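Local coordinates for protein NDP-N-acetyl-D-galactosaminuronic acid dehydrogenase (PDB 3G79) that probably catalyses the NAD-dependent oxidation of UDP-N-acetylmannosamine to UDP-N-acetylmannosaminuronate, in two rounds of hydride transfer, at residues I109-A114 with P121-L126; T240-Q245 with H292-D297; H335-T340 with K349-S354; P374-R379 with V397-V402. One frame throughout, in Å; residues are numbered along the deposited sequence.

Contact 1 (I109-A114 with P121-L126)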
loop_
_atom_site.group_PDB
_atom_site.type_symbol
_atom_site.label_atom_id
_atom_site.label_comp_id
_atom_site.label_asym_id
_atom_site.label_seq_id
_atom_site.Cartn_x
_atom_site.Cartn_y
_atom_site.Cartn_z
ATOM N N ILE A 109 -10.664 -24.104 -17.771
ATOM C CA ILE A 109 -9.950 -25.344 -17.650
ATOM C C ILE A 109 -8.884 -25.150 -16.594
ATOM O O ILE A 109 -8.126 -24.163 -16.666
ATOM C CB ILE A 109 -9.396 -25.751 -19.015
ATOM C CG1 ILE A 109 -10.509 -26.375 -19.861
ATOM C CG2 ILE A 109 -8.189 -26.697 -18.863
ATOM C CD1 ILE A 109 -10.186 -26.557 -21.324
ATOM N N GLN A 110 -8.847 -26.045 -15.596
ATOM C CA GLN A 110 -7.815 -25.989 -14.564
ATOM C C GLN A 110 -6.469 -25.736 -15.239
ATOM O O GLN A 110 -6.124 -26.367 -16.239
ATOM C CB GLN A 110 -7.802 -27.257 -13.677
ATOM C CG GLN A 110 -8.823 -27.216 -12.467
ATOM C CD GLN A 110 -9.212 -28.617 -11.867
ATOM O OE1 GLN A 110 -10.286 -28.774 -11.246
ATOM N NE2 GLN A 110 -8.342 -29.624 -12.065
ATOM N N THR A 111 -5.740 -24.755 -14.733
ATOM C CA THR A 111 -4.433 -24.436 -15.273
ATOM C C THR A 111 -3.410 -24.797 -14.210
ATOM O O THR A 111 -2.605 -23.953 -13.804
ATOM C CB THR A 111 -4.333 -22.966 -15.655
ATOM O OG1 THR A 111 -3.091 -22.752 -16.318
ATOM C CG2 THR A 111 -4.420 -22.039 -14.429
ATOM N N PRO A 112 -3.414 -26.081 -13.779
ATOM C CA PRO A 112 -2.851 -26.308 -12.471
ATOM C C PRO A 112 -1.360 -25.985 -12.442
ATOM O O PRO A 112 -0.922 -25.092 -11.702
ATOM C CB PRO A 112 -3.086 -27.813 -12.242
ATOM C CG PRO A 112 -3.065 -28.434 -13.618
ATOM C CD PRO A 112 -3.545 -27.339 -14.559
ATOM N N PHE A 113 -0.603 -26.671 -13.286
ATOM C CA PHE A 113 0.769 -26.986 -12.952
ATOM C C PHE A 113 1.772 -25.796 -12.999
ATOM O O PHE A 113 1.357 -24.647 -13.178
ATOM C CB PHE A 113 1.211 -28.240 -13.747
ATOM C CG PHE A 113 0.867 -29.575 -13.076
ATOM C CD1 PHE A 113 0.415 -29.632 -11.744
ATOM C CD2 PHE A 113 1.042 -30.777 -13.776
ATOM C CE1 PHE A 113 0.118 -30.856 -11.133
ATOM C CE2 PHE A 113 0.748 -32.016 -13.175
ATOM C CZ PHE A 113 0.282 -32.054 -11.852
ATOM N N ALA A 114 3.060 -26.033 -12.722
ATOM C CA ALA A 114 3.587 -27.278 -12.104
ATOM C C ALA A 114 3.912 -28.414 -13.133
ATOM O O ALA A 114 3.986 -28.105 -14.331
ATOM C CB ALA A 114 2.679 -27.725 -10.904
ATOM N N PRO A 121 2.480 -21.683 -15.473
ATOM C CA PRO A 121 1.558 -22.809 -15.312
ATOM C C PRO A 121 1.672 -23.827 -16.454
ATOM O O PRO A 121 2.251 -23.506 -17.500
ATOM C CB PRO A 121 0.193 -22.133 -15.348
ATOM C CG PRO A 121 0.458 -20.763 -14.848
ATOM C CD PRO A 121 1.765 -20.393 -15.466
ATOM N N ASP A 122 1.167 -25.048 -16.243
ATOM C CA ASP A 122 1.041 -26.018 -17.342
ATOM C C ASP A 122 -0.297 -25.792 -18.017
ATOM O O ASP A 122 -1.332 -26.215 -17.521
ATOM C CB ASP A 122 1.171 -27.482 -16.878
ATOM C CG ASP A 122 0.914 -28.491 -18.006
ATOM O OD1 ASP A 122 1.093 -28.125 -19.200
ATOM O OD2 ASP A 122 0.536 -29.650 -17.697
ATOM N N PHE A 123 -0.230 -25.120 -19.156
ATOM C CA PHE A 123 -1.378 -24.772 -19.960
ATOM C C PHE A 123 -1.863 -25.859 -20.953
ATOM O O PHE A 123 -2.773 -25.590 -21.754
ATOM C CB PHE A 123 -1.046 -23.498 -20.746
ATOM C CG PHE A 123 -0.924 -22.256 -19.896
ATOM C CD1 PHE A 123 -1.908 -21.926 -18.967
ATOM C CD2 PHE A 123 0.158 -21.382 -20.074
ATOM C CE1 PHE A 123 -1.820 -20.747 -18.196
ATOM C CE2 PHE A 123 0.275 -20.209 -19.320
ATOM C CZ PHE A 123 -0.723 -19.887 -18.373
ATOM N N SER A 124 -1.300 -27.069 -20.902
ATOM C CA SER A 124 -1.512 -28.020 -21.994
ATOM C C SER A 124 -2.989 -28.389 -22.201
ATOM O O SER A 124 -3.504 -28.299 -23.326
ATOM C CB SER A 124 -0.533 -29.239 -21.951
ATOM O OG SER A 124 -0.886 -30.254 -21.015
ATOM N N ALA A 125 -3.671 -28.772 -21.135
ATOM C CA ALA A 125 -5.105 -28.995 -21.203
ATOM C C ALA A 125 -5.886 -27.738 -21.657
ATOM O O ALA A 125 -6.937 -27.864 -22.346
ATOM C CB ALA A 125 -5.641 -29.491 -19.857
ATOM N N LEU A 126 -5.385 -26.552 -21.284
ATOM C CA LEU A 126 -6.064 -25.285 -21.622
ATOM C C LEU A 126 -5.935 -25.093 -23.094
ATOM O O LEU A 126 -6.912 -24.799 -23.782
ATOM C CB LEU A 126 -5.429 -24.062 -20.925
ATOM C CG LEU A 126 -5.829 -22.702 -21.509
ATOM C CD1 LEU A 126 -7.358 -22.512 -21.336
ATOM C CD2 LEU A 126 -5.012 -21.525 -20.957
#

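Contact 2 (T240-Q245 with H292-D297)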
loop_
_atom_site.group_PDB
_atom_site.type_symbol
_atom_site.label_atom_id
_atom_site.label_comp_id
_atom_site.label_asym_id
_atom_site.label_seq_id
_atom_site.Cartn_x
_atom_site.Cartn_y
_atom_site.Cartn_z
ATOM N N THR A 240 1.079 -8.596 -7.046
ATOM C CA THR A 240 2.210 -7.683 -6.970
ATOM C C THR A 240 2.074 -6.584 -5.851
ATOM O O THR A 240 2.967 -6.401 -5.001
ATOM C CB THR A 240 2.429 -7.094 -8.388
ATOM O OG1 THR A 240 2.934 -8.139 -9.243
ATOM C CG2 THR A 240 3.411 -5.906 -8.375
ATOM N N PHE A 241 0.939 -5.888 -5.832
ATOM C CA PHE A 241 0.730 -4.805 -4.883
ATOM C C PHE A 241 0.681 -5.348 -3.468
ATOM O O PHE A 241 1.263 -4.753 -2.569
ATOM C CB PHE A 241 -0.524 -3.998 -5.261
ATOM C CG PHE A 241 -0.244 -2.917 -6.244
ATOM C CD1 PHE A 241 0.527 -3.167 -7.370
ATOM C CD2 PHE A 241 -0.696 -1.632 -6.027
ATOM C CE1 PHE A 241 0.811 -2.158 -8.273
ATOM C CE2 PHE A 241 -0.399 -0.615 -6.921
ATOM C CZ PHE A 241 0.337 -0.875 -8.046
ATOM N N ARG A 242 0.031 -6.504 -3.290
ATOM C CA ARG A 242 0.024 -7.212 -1.997
ATOM C C ARG A 242 1.449 -7.580 -1.612
ATOM O O ARG A 242 1.877 -7.273 -0.510
ATOM C CB ARG A 242 -0.905 -8.475 -1.956
ATOM C CG ARG A 242 -0.600 -9.417 -0.754
ATOM C CD ARG A 242 -1.740 -10.354 -0.299
ATOM N NE ARG A 242 -2.617 -9.626 0.601
ATOM C CZ ARG A 242 -2.943 -9.984 1.841
ATOM N NH1 ARG A 242 -2.517 -11.135 2.372
ATOM N NH2 ARG A 242 -3.724 -9.170 2.540
ATOM N N ASP A 243 2.175 -8.199 -2.541
ATOM C CA ASP A 243 3.549 -8.595 -2.326
ATOM C C ASP A 243 4.393 -7.410 -1.902
ATOM O O ASP A 243 5.183 -7.486 -0.980
ATOM C CB ASP A 243 4.114 -9.267 -3.580
ATOM C CG ASP A 243 5.501 -9.814 -3.365
ATOM O OD1 ASP A 243 5.784 -10.345 -2.275
ATOM O OD2 ASP A 243 6.331 -9.719 -4.281
ATOM N N LEU A 244 4.200 -6.294 -2.557
ATOM C CA LEU A 244 4.844 -5.052 -2.150
ATOM C C LEU A 244 4.430 -4.553 -0.763
ATOM O O LEU A 244 5.300 -4.076 -0.015
ATOM C CB LEU A 244 4.633 -3.968 -3.211
ATOM C CG LEU A 244 5.127 -2.577 -2.798
ATOM C CD1 LEU A 244 6.670 -2.521 -2.679
ATOM C CD2 LEU A 244 4.646 -1.548 -3.766
ATOM N N GLN A 245 3.147 -4.663 -0.390
ATOM C CA GLN A 245 2.791 -4.205 0.969
ATOM C C GLN A 245 3.471 -5.041 2.034
ATOM O O GLN A 245 3.779 -4.565 3.150
ATOM C CB GLN A 245 1.281 -3.969 1.254
ATOM C CG GLN A 245 0.311 -4.933 0.682
ATOM C CD GLN A 245 -1.181 -4.444 0.579
ATOM O OE1 GLN A 245 -1.898 -4.878 -0.353
ATOM N NE2 GLN A 245 -1.637 -3.586 1.513
ATOM N N HIS A 292 1.951 -19.358 -5.135
ATOM C CA HIS A 292 2.356 -19.224 -6.522
ATOM C C HIS A 292 2.290 -17.777 -6.941
ATOM O O HIS A 292 3.309 -17.165 -7.280
ATOM C CB HIS A 292 1.475 -20.052 -7.441
ATOM C CG HIS A 292 1.683 -21.513 -7.300
ATOM N ND1 HIS A 292 2.915 -22.107 -7.491
ATOM C CD2 HIS A 292 0.821 -22.514 -6.988
ATOM C CE1 HIS A 292 2.804 -23.412 -7.296
ATOM N NE2 HIS A 292 1.544 -23.686 -6.993
ATOM N N CYS A 293 1.065 -17.254 -6.921
ATOM C CA CYS A 293 0.729 -15.878 -7.329
ATOM C C CYS A 293 1.693 -14.845 -6.756
ATOM O O CYS A 293 2.481 -14.282 -7.487
ATOM C CB CYS A 293 -0.733 -15.560 -6.953
ATOM S SG CYS A 293 -1.877 -16.542 -7.960
ATOM N N LEU A 294 1.646 -14.671 -5.443
ATOM C CA LEU A 294 2.473 -13.730 -4.706
ATOM C C LEU A 294 3.970 -13.761 -4.999
ATOM O O LEU A 294 4.620 -12.734 -4.898
ATOM C CB LEU A 294 2.248 -13.926 -3.196
ATOM C CG LEU A 294 1.153 -13.114 -2.525
ATOM C CD1 LEU A 294 0.990 -13.514 -1.057
ATOM C CD2 LEU A 294 1.486 -11.634 -2.628
ATOM N N THR A 295 4.516 -14.937 -5.325
ATOM C CA THR A 295 5.946 -15.088 -5.600
ATOM C C THR A 295 6.294 -14.963 -7.105
ATOM O O THR A 295 7.446 -14.806 -7.474
ATOM C CB THR A 295 6.503 -16.469 -5.060
ATOM O OG1 THR A 295 5.691 -17.563 -5.497
ATOM C CG2 THR A 295 6.546 -16.518 -3.557
ATOM N N LYS A 296 5.309 -15.028 -7.988
ATOM C CA LYS A 296 5.609 -15.234 -9.404
ATOM C C LYS A 296 5.039 -14.177 -10.298
ATOM O O LYS A 296 5.533 -13.953 -11.395
ATOM C CB LYS A 296 5.105 -16.591 -9.873
ATOM C CG LYS A 296 6.130 -17.628 -9.736
ATOM C CD LYS A 296 5.570 -18.859 -9.092
ATOM C CE LYS A 296 4.694 -19.680 -10.033
ATOM N NZ LYS A 296 4.894 -21.125 -9.717
ATOM N N ASP A 297 3.982 -13.544 -9.840
ATOM C CA ASP A 297 3.270 -12.613 -10.669
ATOM C C ASP A 297 4.147 -11.446 -11.098
ATOM O O ASP A 297 3.994 -10.973 -12.199
ATOM C CB ASP A 297 1.959 -12.141 -9.975
ATOM C CG ASP A 297 0.787 -13.145 -10.154
ATOM O OD1 ASP A 297 1.009 -14.264 -10.678
ATOM O OD2 ASP A 297 -0.369 -12.817 -9.792
#

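Contact 3 (H335-T340 with K349-S354)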
loop_
_atom_site.group_PDB
_atom_site.type_symbol
_atom_site.label_atom_id
_atom_site.label_comp_id
_atom_site.label_asym_id
_atom_site.label_seq_id
_atom_site.Cartn_x
_atom_site.Cartn_y
_atom_site.Cartn_z
ATOM N N HIS A 335 16.984 -13.818 6.962
ATOM C CA HIS A 335 16.941 -12.990 8.148
ATOM C C HIS A 335 16.604 -13.823 9.385
ATOM O O HIS A 335 17.166 -13.587 10.488
ATOM C CB HIS A 335 15.985 -11.799 7.998
ATOM C CG HIS A 335 15.896 -10.965 9.232
ATOM N ND1 HIS A 335 16.956 -10.207 9.699
ATOM C CD2 HIS A 335 14.906 -10.825 10.141
ATOM C CE1 HIS A 335 16.600 -9.602 10.819
ATOM N NE2 HIS A 335 15.364 -9.964 11.108
ATOM N N MET A 336 15.718 -14.814 9.199
ATOM C CA MET A 336 15.281 -15.692 10.295
ATOM C C MET A 336 16.473 -16.461 10.775
ATOM O O MET A 336 16.764 -16.460 11.977
ATOM C CB MET A 336 14.140 -16.636 9.867
ATOM C CG MET A 336 12.723 -16.011 9.954
ATOM S SD MET A 336 12.037 -15.928 11.649
ATOM C CE MET A 336 12.286 -14.217 11.833
ATOM N N TYR A 337 17.177 -17.088 9.819
ATOM C CA TYR A 337 18.459 -17.743 10.061
ATOM C C TYR A 337 19.499 -16.875 10.794
ATOM O O TYR A 337 20.065 -17.329 11.761
ATOM C CB TYR A 337 19.046 -18.250 8.747
ATOM C CG TYR A 337 20.364 -18.918 8.935
ATOM C CD1 TYR A 337 20.437 -20.224 9.418
ATOM C CD2 TYR A 337 21.567 -18.244 8.646
ATOM C CE1 TYR A 337 21.660 -20.851 9.605
ATOM C CE2 TYR A 337 22.794 -18.864 8.831
ATOM C CZ TYR A 337 22.819 -20.163 9.315
ATOM O OH TYR A 337 24.007 -20.779 9.504
ATOM N N ASN A 338 19.774 -15.644 10.340
ATOM C CA ASN A 338 20.706 -14.745 11.080
ATOM C C ASN A 338 20.271 -14.486 12.519
ATOM O O ASN A 338 21.096 -14.301 13.382
ATOM C CB ASN A 338 20.918 -13.376 10.393
ATOM C CG ASN A 338 21.464 -13.488 8.965
ATOM O OD1 ASN A 338 22.315 -14.350 8.641
ATOM N ND2 ASN A 338 20.985 -12.631 8.115
ATOM N N LEU A 339 18.971 -14.435 12.765
ATOM C CA LEU A 339 18.458 -14.166 14.088
ATOM C C LEU A 339 18.697 -15.394 14.961
ATOM O O LEU A 339 19.093 -15.271 16.136
ATOM C CB LEU A 339 16.957 -13.854 14.019
ATOM C CG LEU A 339 16.382 -12.520 13.517
ATOM C CD1 LEU A 339 14.815 -12.508 13.506
ATOM C CD2 LEU A 339 16.911 -11.322 14.301
ATOM N N THR A 340 18.523 -16.581 14.389
ATOM C CA THR A 340 18.755 -17.788 15.177
ATOM C C THR A 340 20.245 -18.013 15.484
ATOM O O THR A 340 20.594 -18.321 16.633
ATOM C CB THR A 340 17.948 -19.081 14.690
ATOM O OG1 THR A 340 18.727 -20.265 14.900
ATOM C CG2 THR A 340 17.558 -19.005 13.252
ATOM N N LYS A 349 27.034 -20.625 21.706
ATOM C CA LYS A 349 26.702 -21.737 20.774
ATOM C C LYS A 349 26.718 -21.346 19.280
ATOM O O LYS A 349 26.562 -20.181 18.932
ATOM C CB LYS A 349 25.351 -22.380 21.129
ATOM C CG LYS A 349 25.241 -22.834 22.572
ATOM C CD LYS A 349 23.792 -22.883 23.027
ATOM C CE LYS A 349 23.252 -24.303 23.237
ATOM N NZ LYS A 349 21.965 -24.344 24.058
ATOM N N LYS A 350 26.911 -22.333 18.411
ATOM C CA LYS A 350 26.960 -22.149 16.950
ATOM C C LYS A 350 25.987 -23.091 16.243
ATOM O O LYS A 350 25.721 -24.191 16.708
ATOM C CB LYS A 350 28.367 -22.447 16.412
ATOM C CG LYS A 350 29.563 -21.864 17.220
ATOM C CD LYS A 350 29.831 -20.379 16.889
ATOM C CE LYS A 350 30.948 -19.787 17.758
ATOM N NZ LYS A 350 31.336 -18.433 17.232
ATOM N N MET A 351 25.484 -22.688 15.087
ATOM C CA MET A 351 24.521 -23.537 14.372
ATOM C C MET A 351 24.954 -24.996 14.274
ATOM O O MET A 351 24.136 -25.914 14.516
ATOM C CB MET A 351 24.187 -22.965 12.987
ATOM C CG MET A 351 22.961 -23.600 12.298
ATOM S SD MET A 351 21.408 -23.537 13.230
ATOM C CE MET A 351 21.051 -21.793 13.142
ATOM N N ASP A 352 26.223 -25.217 13.955
ATOM C CA ASP A 352 26.754 -26.570 13.764
ATOM C C ASP A 352 26.650 -27.449 15.040
ATOM O O ASP A 352 27.073 -27.045 16.132
ATOM C CB ASP A 352 28.208 -26.508 13.257
ATOM C CG ASP A 352 28.774 -27.877 12.864
ATOM O OD1 ASP A 352 28.031 -28.893 12.769
ATOM O OD2 ASP A 352 30.007 -27.939 12.652
ATOM N N GLY A 353 26.091 -28.647 14.874
ATOM C CA GLY A 353 25.912 -29.589 15.959
ATOM C C GLY A 353 24.720 -29.300 16.845
ATOM O O GLY A 353 24.406 -30.090 17.734
ATOM N N SER A 354 24.084 -28.152 16.630
ATOM C CA SER A 354 22.915 -27.756 17.410
ATOM C C SER A 354 21.654 -28.338 16.788
ATOM O O SER A 354 21.568 -28.482 15.572
ATOM C CB SER A 354 22.779 -26.222 17.446
ATOM O OG SER A 354 24.032 -25.592 17.591
#

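Contact 4 (P374-R379 with V397-V402)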
loop_
_atom_site.group_PDB
_atom_site.type_symbol
_atom_site.label_atom_id
_atom_site.label_comp_id
_atom_site.label_asym_id
_atom_site.label_seq_id
_atom_site.Cartn_x
_atom_site.Cartn_y
_atom_site.Cartn_z
ATOM N N PRO A 374 8.316 -20.436 2.674
ATOM C CA PRO A 374 9.568 -19.814 3.074
ATOM C C PRO A 374 10.280 -20.637 4.172
ATOM O O PRO A 374 11.443 -20.339 4.508
ATOM C CB PRO A 374 9.146 -18.420 3.558
ATOM C CG PRO A 374 7.668 -18.563 3.936
ATOM C CD PRO A 374 7.125 -19.642 3.056
ATOM N N SER A 375 9.626 -21.686 4.688
ATOM C CA SER A 375 10.264 -22.602 5.650
ATOM C C SER A 375 11.332 -23.483 4.989
ATOM O O SER A 375 12.288 -23.921 5.651
ATOM C CB SER A 375 9.222 -23.498 6.337
ATOM O OG SER A 375 8.235 -22.716 6.989
ATOM N N GLU A 376 11.172 -23.745 3.693
ATOM C CA GLU A 376 12.153 -24.557 2.984
ATOM C C GLU A 376 13.518 -23.860 2.919
ATOM O O GLU A 376 14.464 -24.376 3.482
ATOM C CB GLU A 376 11.658 -24.985 1.608
ATOM C CG GLU A 376 12.500 -26.015 0.956
ATOM C CD GLU A 376 11.705 -26.857 -0.025
ATOM O OE1 GLU A 376 12.336 -27.558 -0.848
ATOM O OE2 GLU A 376 10.449 -26.846 0.041
ATOM N N PRO A 377 13.626 -22.668 2.275
ATOM C CA PRO A 377 14.990 -22.106 2.274
ATOM C C PRO A 377 15.590 -21.940 3.669
ATOM O O PRO A 377 16.797 -21.986 3.792
ATOM C CB PRO A 377 14.842 -20.759 1.561
ATOM C CG PRO A 377 13.390 -20.395 1.713
ATOM C CD PRO A 377 12.645 -21.706 1.716
ATOM N N TYR A 378 14.769 -21.777 4.704
ATOM C CA TYR A 378 15.281 -21.677 6.071
ATOM C C TYR A 378 15.842 -23.004 6.514
ATOM O O TYR A 378 16.988 -23.078 6.974
ATOM C CB TYR A 378 14.213 -21.228 7.052
ATOM C CG TYR A 378 14.732 -21.210 8.489
ATOM C CD1 TYR A 378 15.095 -19.999 9.127
ATOM C CD2 TYR A 378 14.858 -22.409 9.223
ATOM C CE1 TYR A 378 15.573 -20.003 10.435
ATOM C CE2 TYR A 378 15.326 -22.409 10.497
ATOM C CZ TYR A 378 15.704 -21.205 11.110
ATOM O OH TYR A 378 16.171 -21.250 12.425
ATOM N N ARG A 379 15.038 -24.056 6.381
ATOM C CA ARG A 379 15.494 -25.395 6.730
ATOM C C ARG A 379 16.809 -25.708 6.033
ATOM O O ARG A 379 17.707 -26.318 6.628
ATOM C CB ARG A 379 14.434 -26.449 6.393
ATOM C CG ARG A 379 14.912 -27.869 6.580
ATOM C CD ARG A 379 13.860 -28.860 6.206
ATOM N NE ARG A 379 14.365 -30.198 6.328
ATOM C CZ ARG A 379 14.917 -30.937 5.358
ATOM N NH1 ARG A 379 15.088 -30.488 4.111
ATOM N NH2 ARG A 379 15.331 -32.163 5.659
ATOM N N VAL A 397 0.793 -32.982 5.777
ATOM C CA VAL A 397 1.248 -34.347 5.676
ATOM C C VAL A 397 1.794 -34.571 4.261
ATOM O O VAL A 397 1.232 -34.066 3.276
ATOM C CB VAL A 397 0.129 -35.359 6.102
ATOM C CG1 VAL A 397 -0.958 -35.479 5.034
ATOM C CG2 VAL A 397 0.723 -36.726 6.493
ATOM N N ASN A 398 2.915 -35.286 4.170
ATOM C CA ASN A 398 3.442 -35.764 2.887
ATOM C C ASN A 398 4.028 -34.665 2.028
ATOM O O ASN A 398 3.507 -34.359 0.950
ATOM C CB ASN A 398 2.377 -36.543 2.090
ATOM C CG ASN A 398 2.207 -37.966 2.578
ATOM O OD1 ASN A 398 1.084 -38.459 2.705
ATOM N ND2 ASN A 398 3.324 -38.638 2.856
ATOM N N TYR A 399 5.101 -34.060 2.514
ATOM C CA TYR A 399 5.851 -33.141 1.681
ATOM C C TYR A 399 6.860 -33.985 0.931
ATOM O O TYR A 399 7.387 -34.966 1.488
ATOM C CB TYR A 399 6.547 -32.053 2.502
ATOM C CG TYR A 399 6.937 -30.823 1.716
ATOM C CD1 TYR A 399 5.997 -29.836 1.413
ATOM C CD2 TYR A 399 8.245 -30.634 1.280
ATOM C CE1 TYR A 399 6.355 -28.691 0.715
ATOM C CE2 TYR A 399 8.610 -29.490 0.555
ATOM C CZ TYR A 399 7.657 -28.532 0.289
ATOM O OH TYR A 399 8.008 -27.406 -0.408
ATOM N N PRO A 400 7.111 -33.631 -0.345
ATOM C CA PRO A 400 8.057 -34.435 -1.126
ATOM C C PRO A 400 9.523 -34.299 -0.627
ATOM O O PRO A 400 10.043 -33.175 -0.503
ATOM C CB PRO A 400 7.866 -33.908 -2.564
ATOM C CG PRO A 400 6.595 -33.038 -2.517
ATOM C CD PRO A 400 6.518 -32.531 -1.135
ATOM N N GLY A 401 10.138 -35.453 -0.332
ATOM C CA GLY A 401 11.542 -35.571 0.095
ATOM C C GLY A 401 11.910 -34.823 1.369
ATOM O O GLY A 401 13.061 -34.425 1.532
ATOM N N VAL A 402 10.938 -34.636 2.267
ATOM C CA VAL A 402 11.089 -33.839 3.500
ATOM C C VAL A 402 10.116 -34.380 4.564
ATOM O O VAL A 402 8.909 -34.384 4.349
ATOM C CB VAL A 402 10.820 -32.315 3.210
ATOM C CG1 VAL A 402 10.413 -31.552 4.446
ATOM C CG2 VAL A 402 12.025 -31.652 2.574
#

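Contact 1 (I109-A114 with P121-L126)
In the NAD-binding domain, of Rossmann type, the loop leaving strand 104-107 runs past the start of helix 124-136, where Ile109 meets Ala125 and Leu126. The two branches of Ile109 meet the first turn of the helix at different atoms: CD1 lies 3.6 Å from Ala125 O, while CG2, anti to the backbone N, is 3.7 Å from Leu126 N and 3.9 Å from Ala125 CB. The same side chain touches the glycine-rich turn around Gly25, Gly27 and Gly30, which fits the dinucleotide-binding pattern GxGxxG.

Further on, Thr111 lies alongside Phe123, its OG1 3.0 Å from the ring carbon CD1 and approaching obliquely. Within its own segment, Pro121 CB sits over one face of that ring, 3.7 Å above the plane and offset toward the rim. Farther along, Phe113 and Asp122 run side by side, with CB of Phe113 3.2 Å from CB of Asp122 and the ring and carboxylate planes 21° apart.

Asp122 forms an Asx turn: its OD1 takes the N-H of Ser124 at 3.1 Å (153° at the hydrogen), from above the carboxylate plane. The carboxylate thus holds the backbone next to the helix start, where Phe123 is the N-cap. The only hydrogen bond across the loop, Asp122 N to Phe113 O, is weak and doubtful, so van der Waals packing dominates, and Thr111 OG1 is buried with no polar partner in the model.

Contact 2 (T240-Q245 with H292-D297)
Asp243 of helix 228-258 reaches toward Leu294 near the start of helix 293-305, and its side chain can be followed outward. Its CB faces two parts of that leucine, 3.7 Å from the methyl CD2 of Leu294 and equally far from Leu294 O. With CG anti to the backbone N (chi1 -175°), the carboxylate continues past the carbonyl: Asp243 CG comes to 3.4 Å from Leu294 O, OD2 to 3.5 Å and OD1 to 3.7 Å. No hydrogen bond joins these oxygens. The acidic end is held instead from helix 321-345, where Arg326 makes a salt bridge and Asn329 a hydrogen bond to OD1; the arginine's charge and the N-H donors of both probably compensate for the carboxylate lying so near the carbonyl oxygen.

The helix segments cross steeply, at -104°, with axes 8.7 Å apart, inside the all-helical central domain. His292 and Cys293 end the Gly-Gly-X-Cys signature of this family, whose second glycine is Gly291; in characterised relatives the cysteine belongs to the active site, as is probable here. Leu294 supplies the main apolar wedge: its CD2 lies 3.6 Å from Arg242 CG and 3.5 Å from Asp243 N, so one methyl touches side chain and helix backbone.

One turn earlier, Thr240 OG1 packs loosely on Asp297 CB, and Asp297 OD2 accepts a hydrogen bond from Asn239. Elsewhere on helix 228-258, Leu244 packs on Ala248 of the second subunit.

Contact 3 (H335-T340 with K349-S354)
The connection from helix 321-345 to strand 355-359, the first strand of the C-terminal parallel sheet, folds back on the helix through Met351, which touches Tyr337 and Thr340. Met351 points its CB toward the helix, and two bends further along the chain (chi2 57°, chi3 70°) curl the methyl round, so that CE rather than SD makes the closest approaches.

That methyl lies 3.7 Å from Tyr337 CE1, meeting the ring obliquely, and 3.3 Å from Thr340 OG1. Lower on the chain, Met351 CG is 4.1 Å from Tyr337 OH, so the phenol touches the thioether chain at CG as well as at CE where the two cross at a slant. Thr340 and Met351 instead cross at about a right angle, and the hydroxyl meets a methyl: Thr340 OG1 is buried here without a hydrogen-bonding partner in the model. Tyr337 and Thr340 are three residues apart, hence on neighbouring turns of one helix face, which explains how a single methyl reaches both.

Immediately after this methionine the chain reverses in a type II beta turn from Met351 to Ser354, closed by Ser354 N donating to Met351 O at 3.1 Å. Gly353 fills the third position with a positive phi of 80°.

Around the contact, Met351 also packs on Val341 and Leu344 of helix 321-345 and on Ala385 of helix 375-385. Gly353 and Ser354 bond through their backbones to Gly386 and Ser388, which places the turn beside strand 388-392 as the chain enters strand 355-359.

Contact 4 (P374-R379 with V397-V402)
One hydrogen bond supplies the polar part of this contact: Tyr399 OH donates to Glu376 OE2 at 2.5 Å, a short bond that meets the acceptor nearly along its C-O axis. Glu376 arrives there through an extended chain, with CG anti to the backbone N (chi1 -169°). Its OE2 lies at the edge of the tyrosine ring, near the ring plane and 3.3 Å from Tyr399 CE2, while the carboxylate and ring planes stand 78° apart.

Both segments belong to the UDP-binding domain, whose parallel sheet makes a beta-alpha-beta unit from strand 355-359, helix 375-385 and strand 388-392. The N-terminal turn of that helix and the loop after the second strand meet at the carboxyl ends of the strands.

Van der Waals contact comes from Val402, whose methyl CG2 lies over one face of the Arg379 guanidinium, 3.6 Å from NH1. The two side chains pass in opposite directions, the arginine being stretched out as far as NE.

Beside the tyrosine ring, Pro400 CD, of the next residue in the chain, sits 3.3 Å above one face, offset toward the rim, and Trp361 meets Tyr399 edge-to-face. Tyr399 to Val402 form a type II beta turn, with Gly401 at positive phi (60°).

How the contacts relate
The four contacts follow one another along the chain and sample three domains: NAD-binding (contact 1), central (contact 2) and UDP-binding (contact 4), with contact 3 at the passage from helix 321-345 into the last sheet. Contacts 1 and 2 have centres 20 Å apart and nearest atoms about 5 Å apart. The loop between the segments of contact 1 bridges them, as Lys117 touches His292 and Asp118 touches Lys296, beside the cysteine-bearing segment that probably lines the active site. Contacts 3 and 4, with centres 18 Å apart, meet directly through Tyr378, whose CD1 lies 3.6 Å from Met336 CB. Contacts 2 and 3 both reach the second subunit.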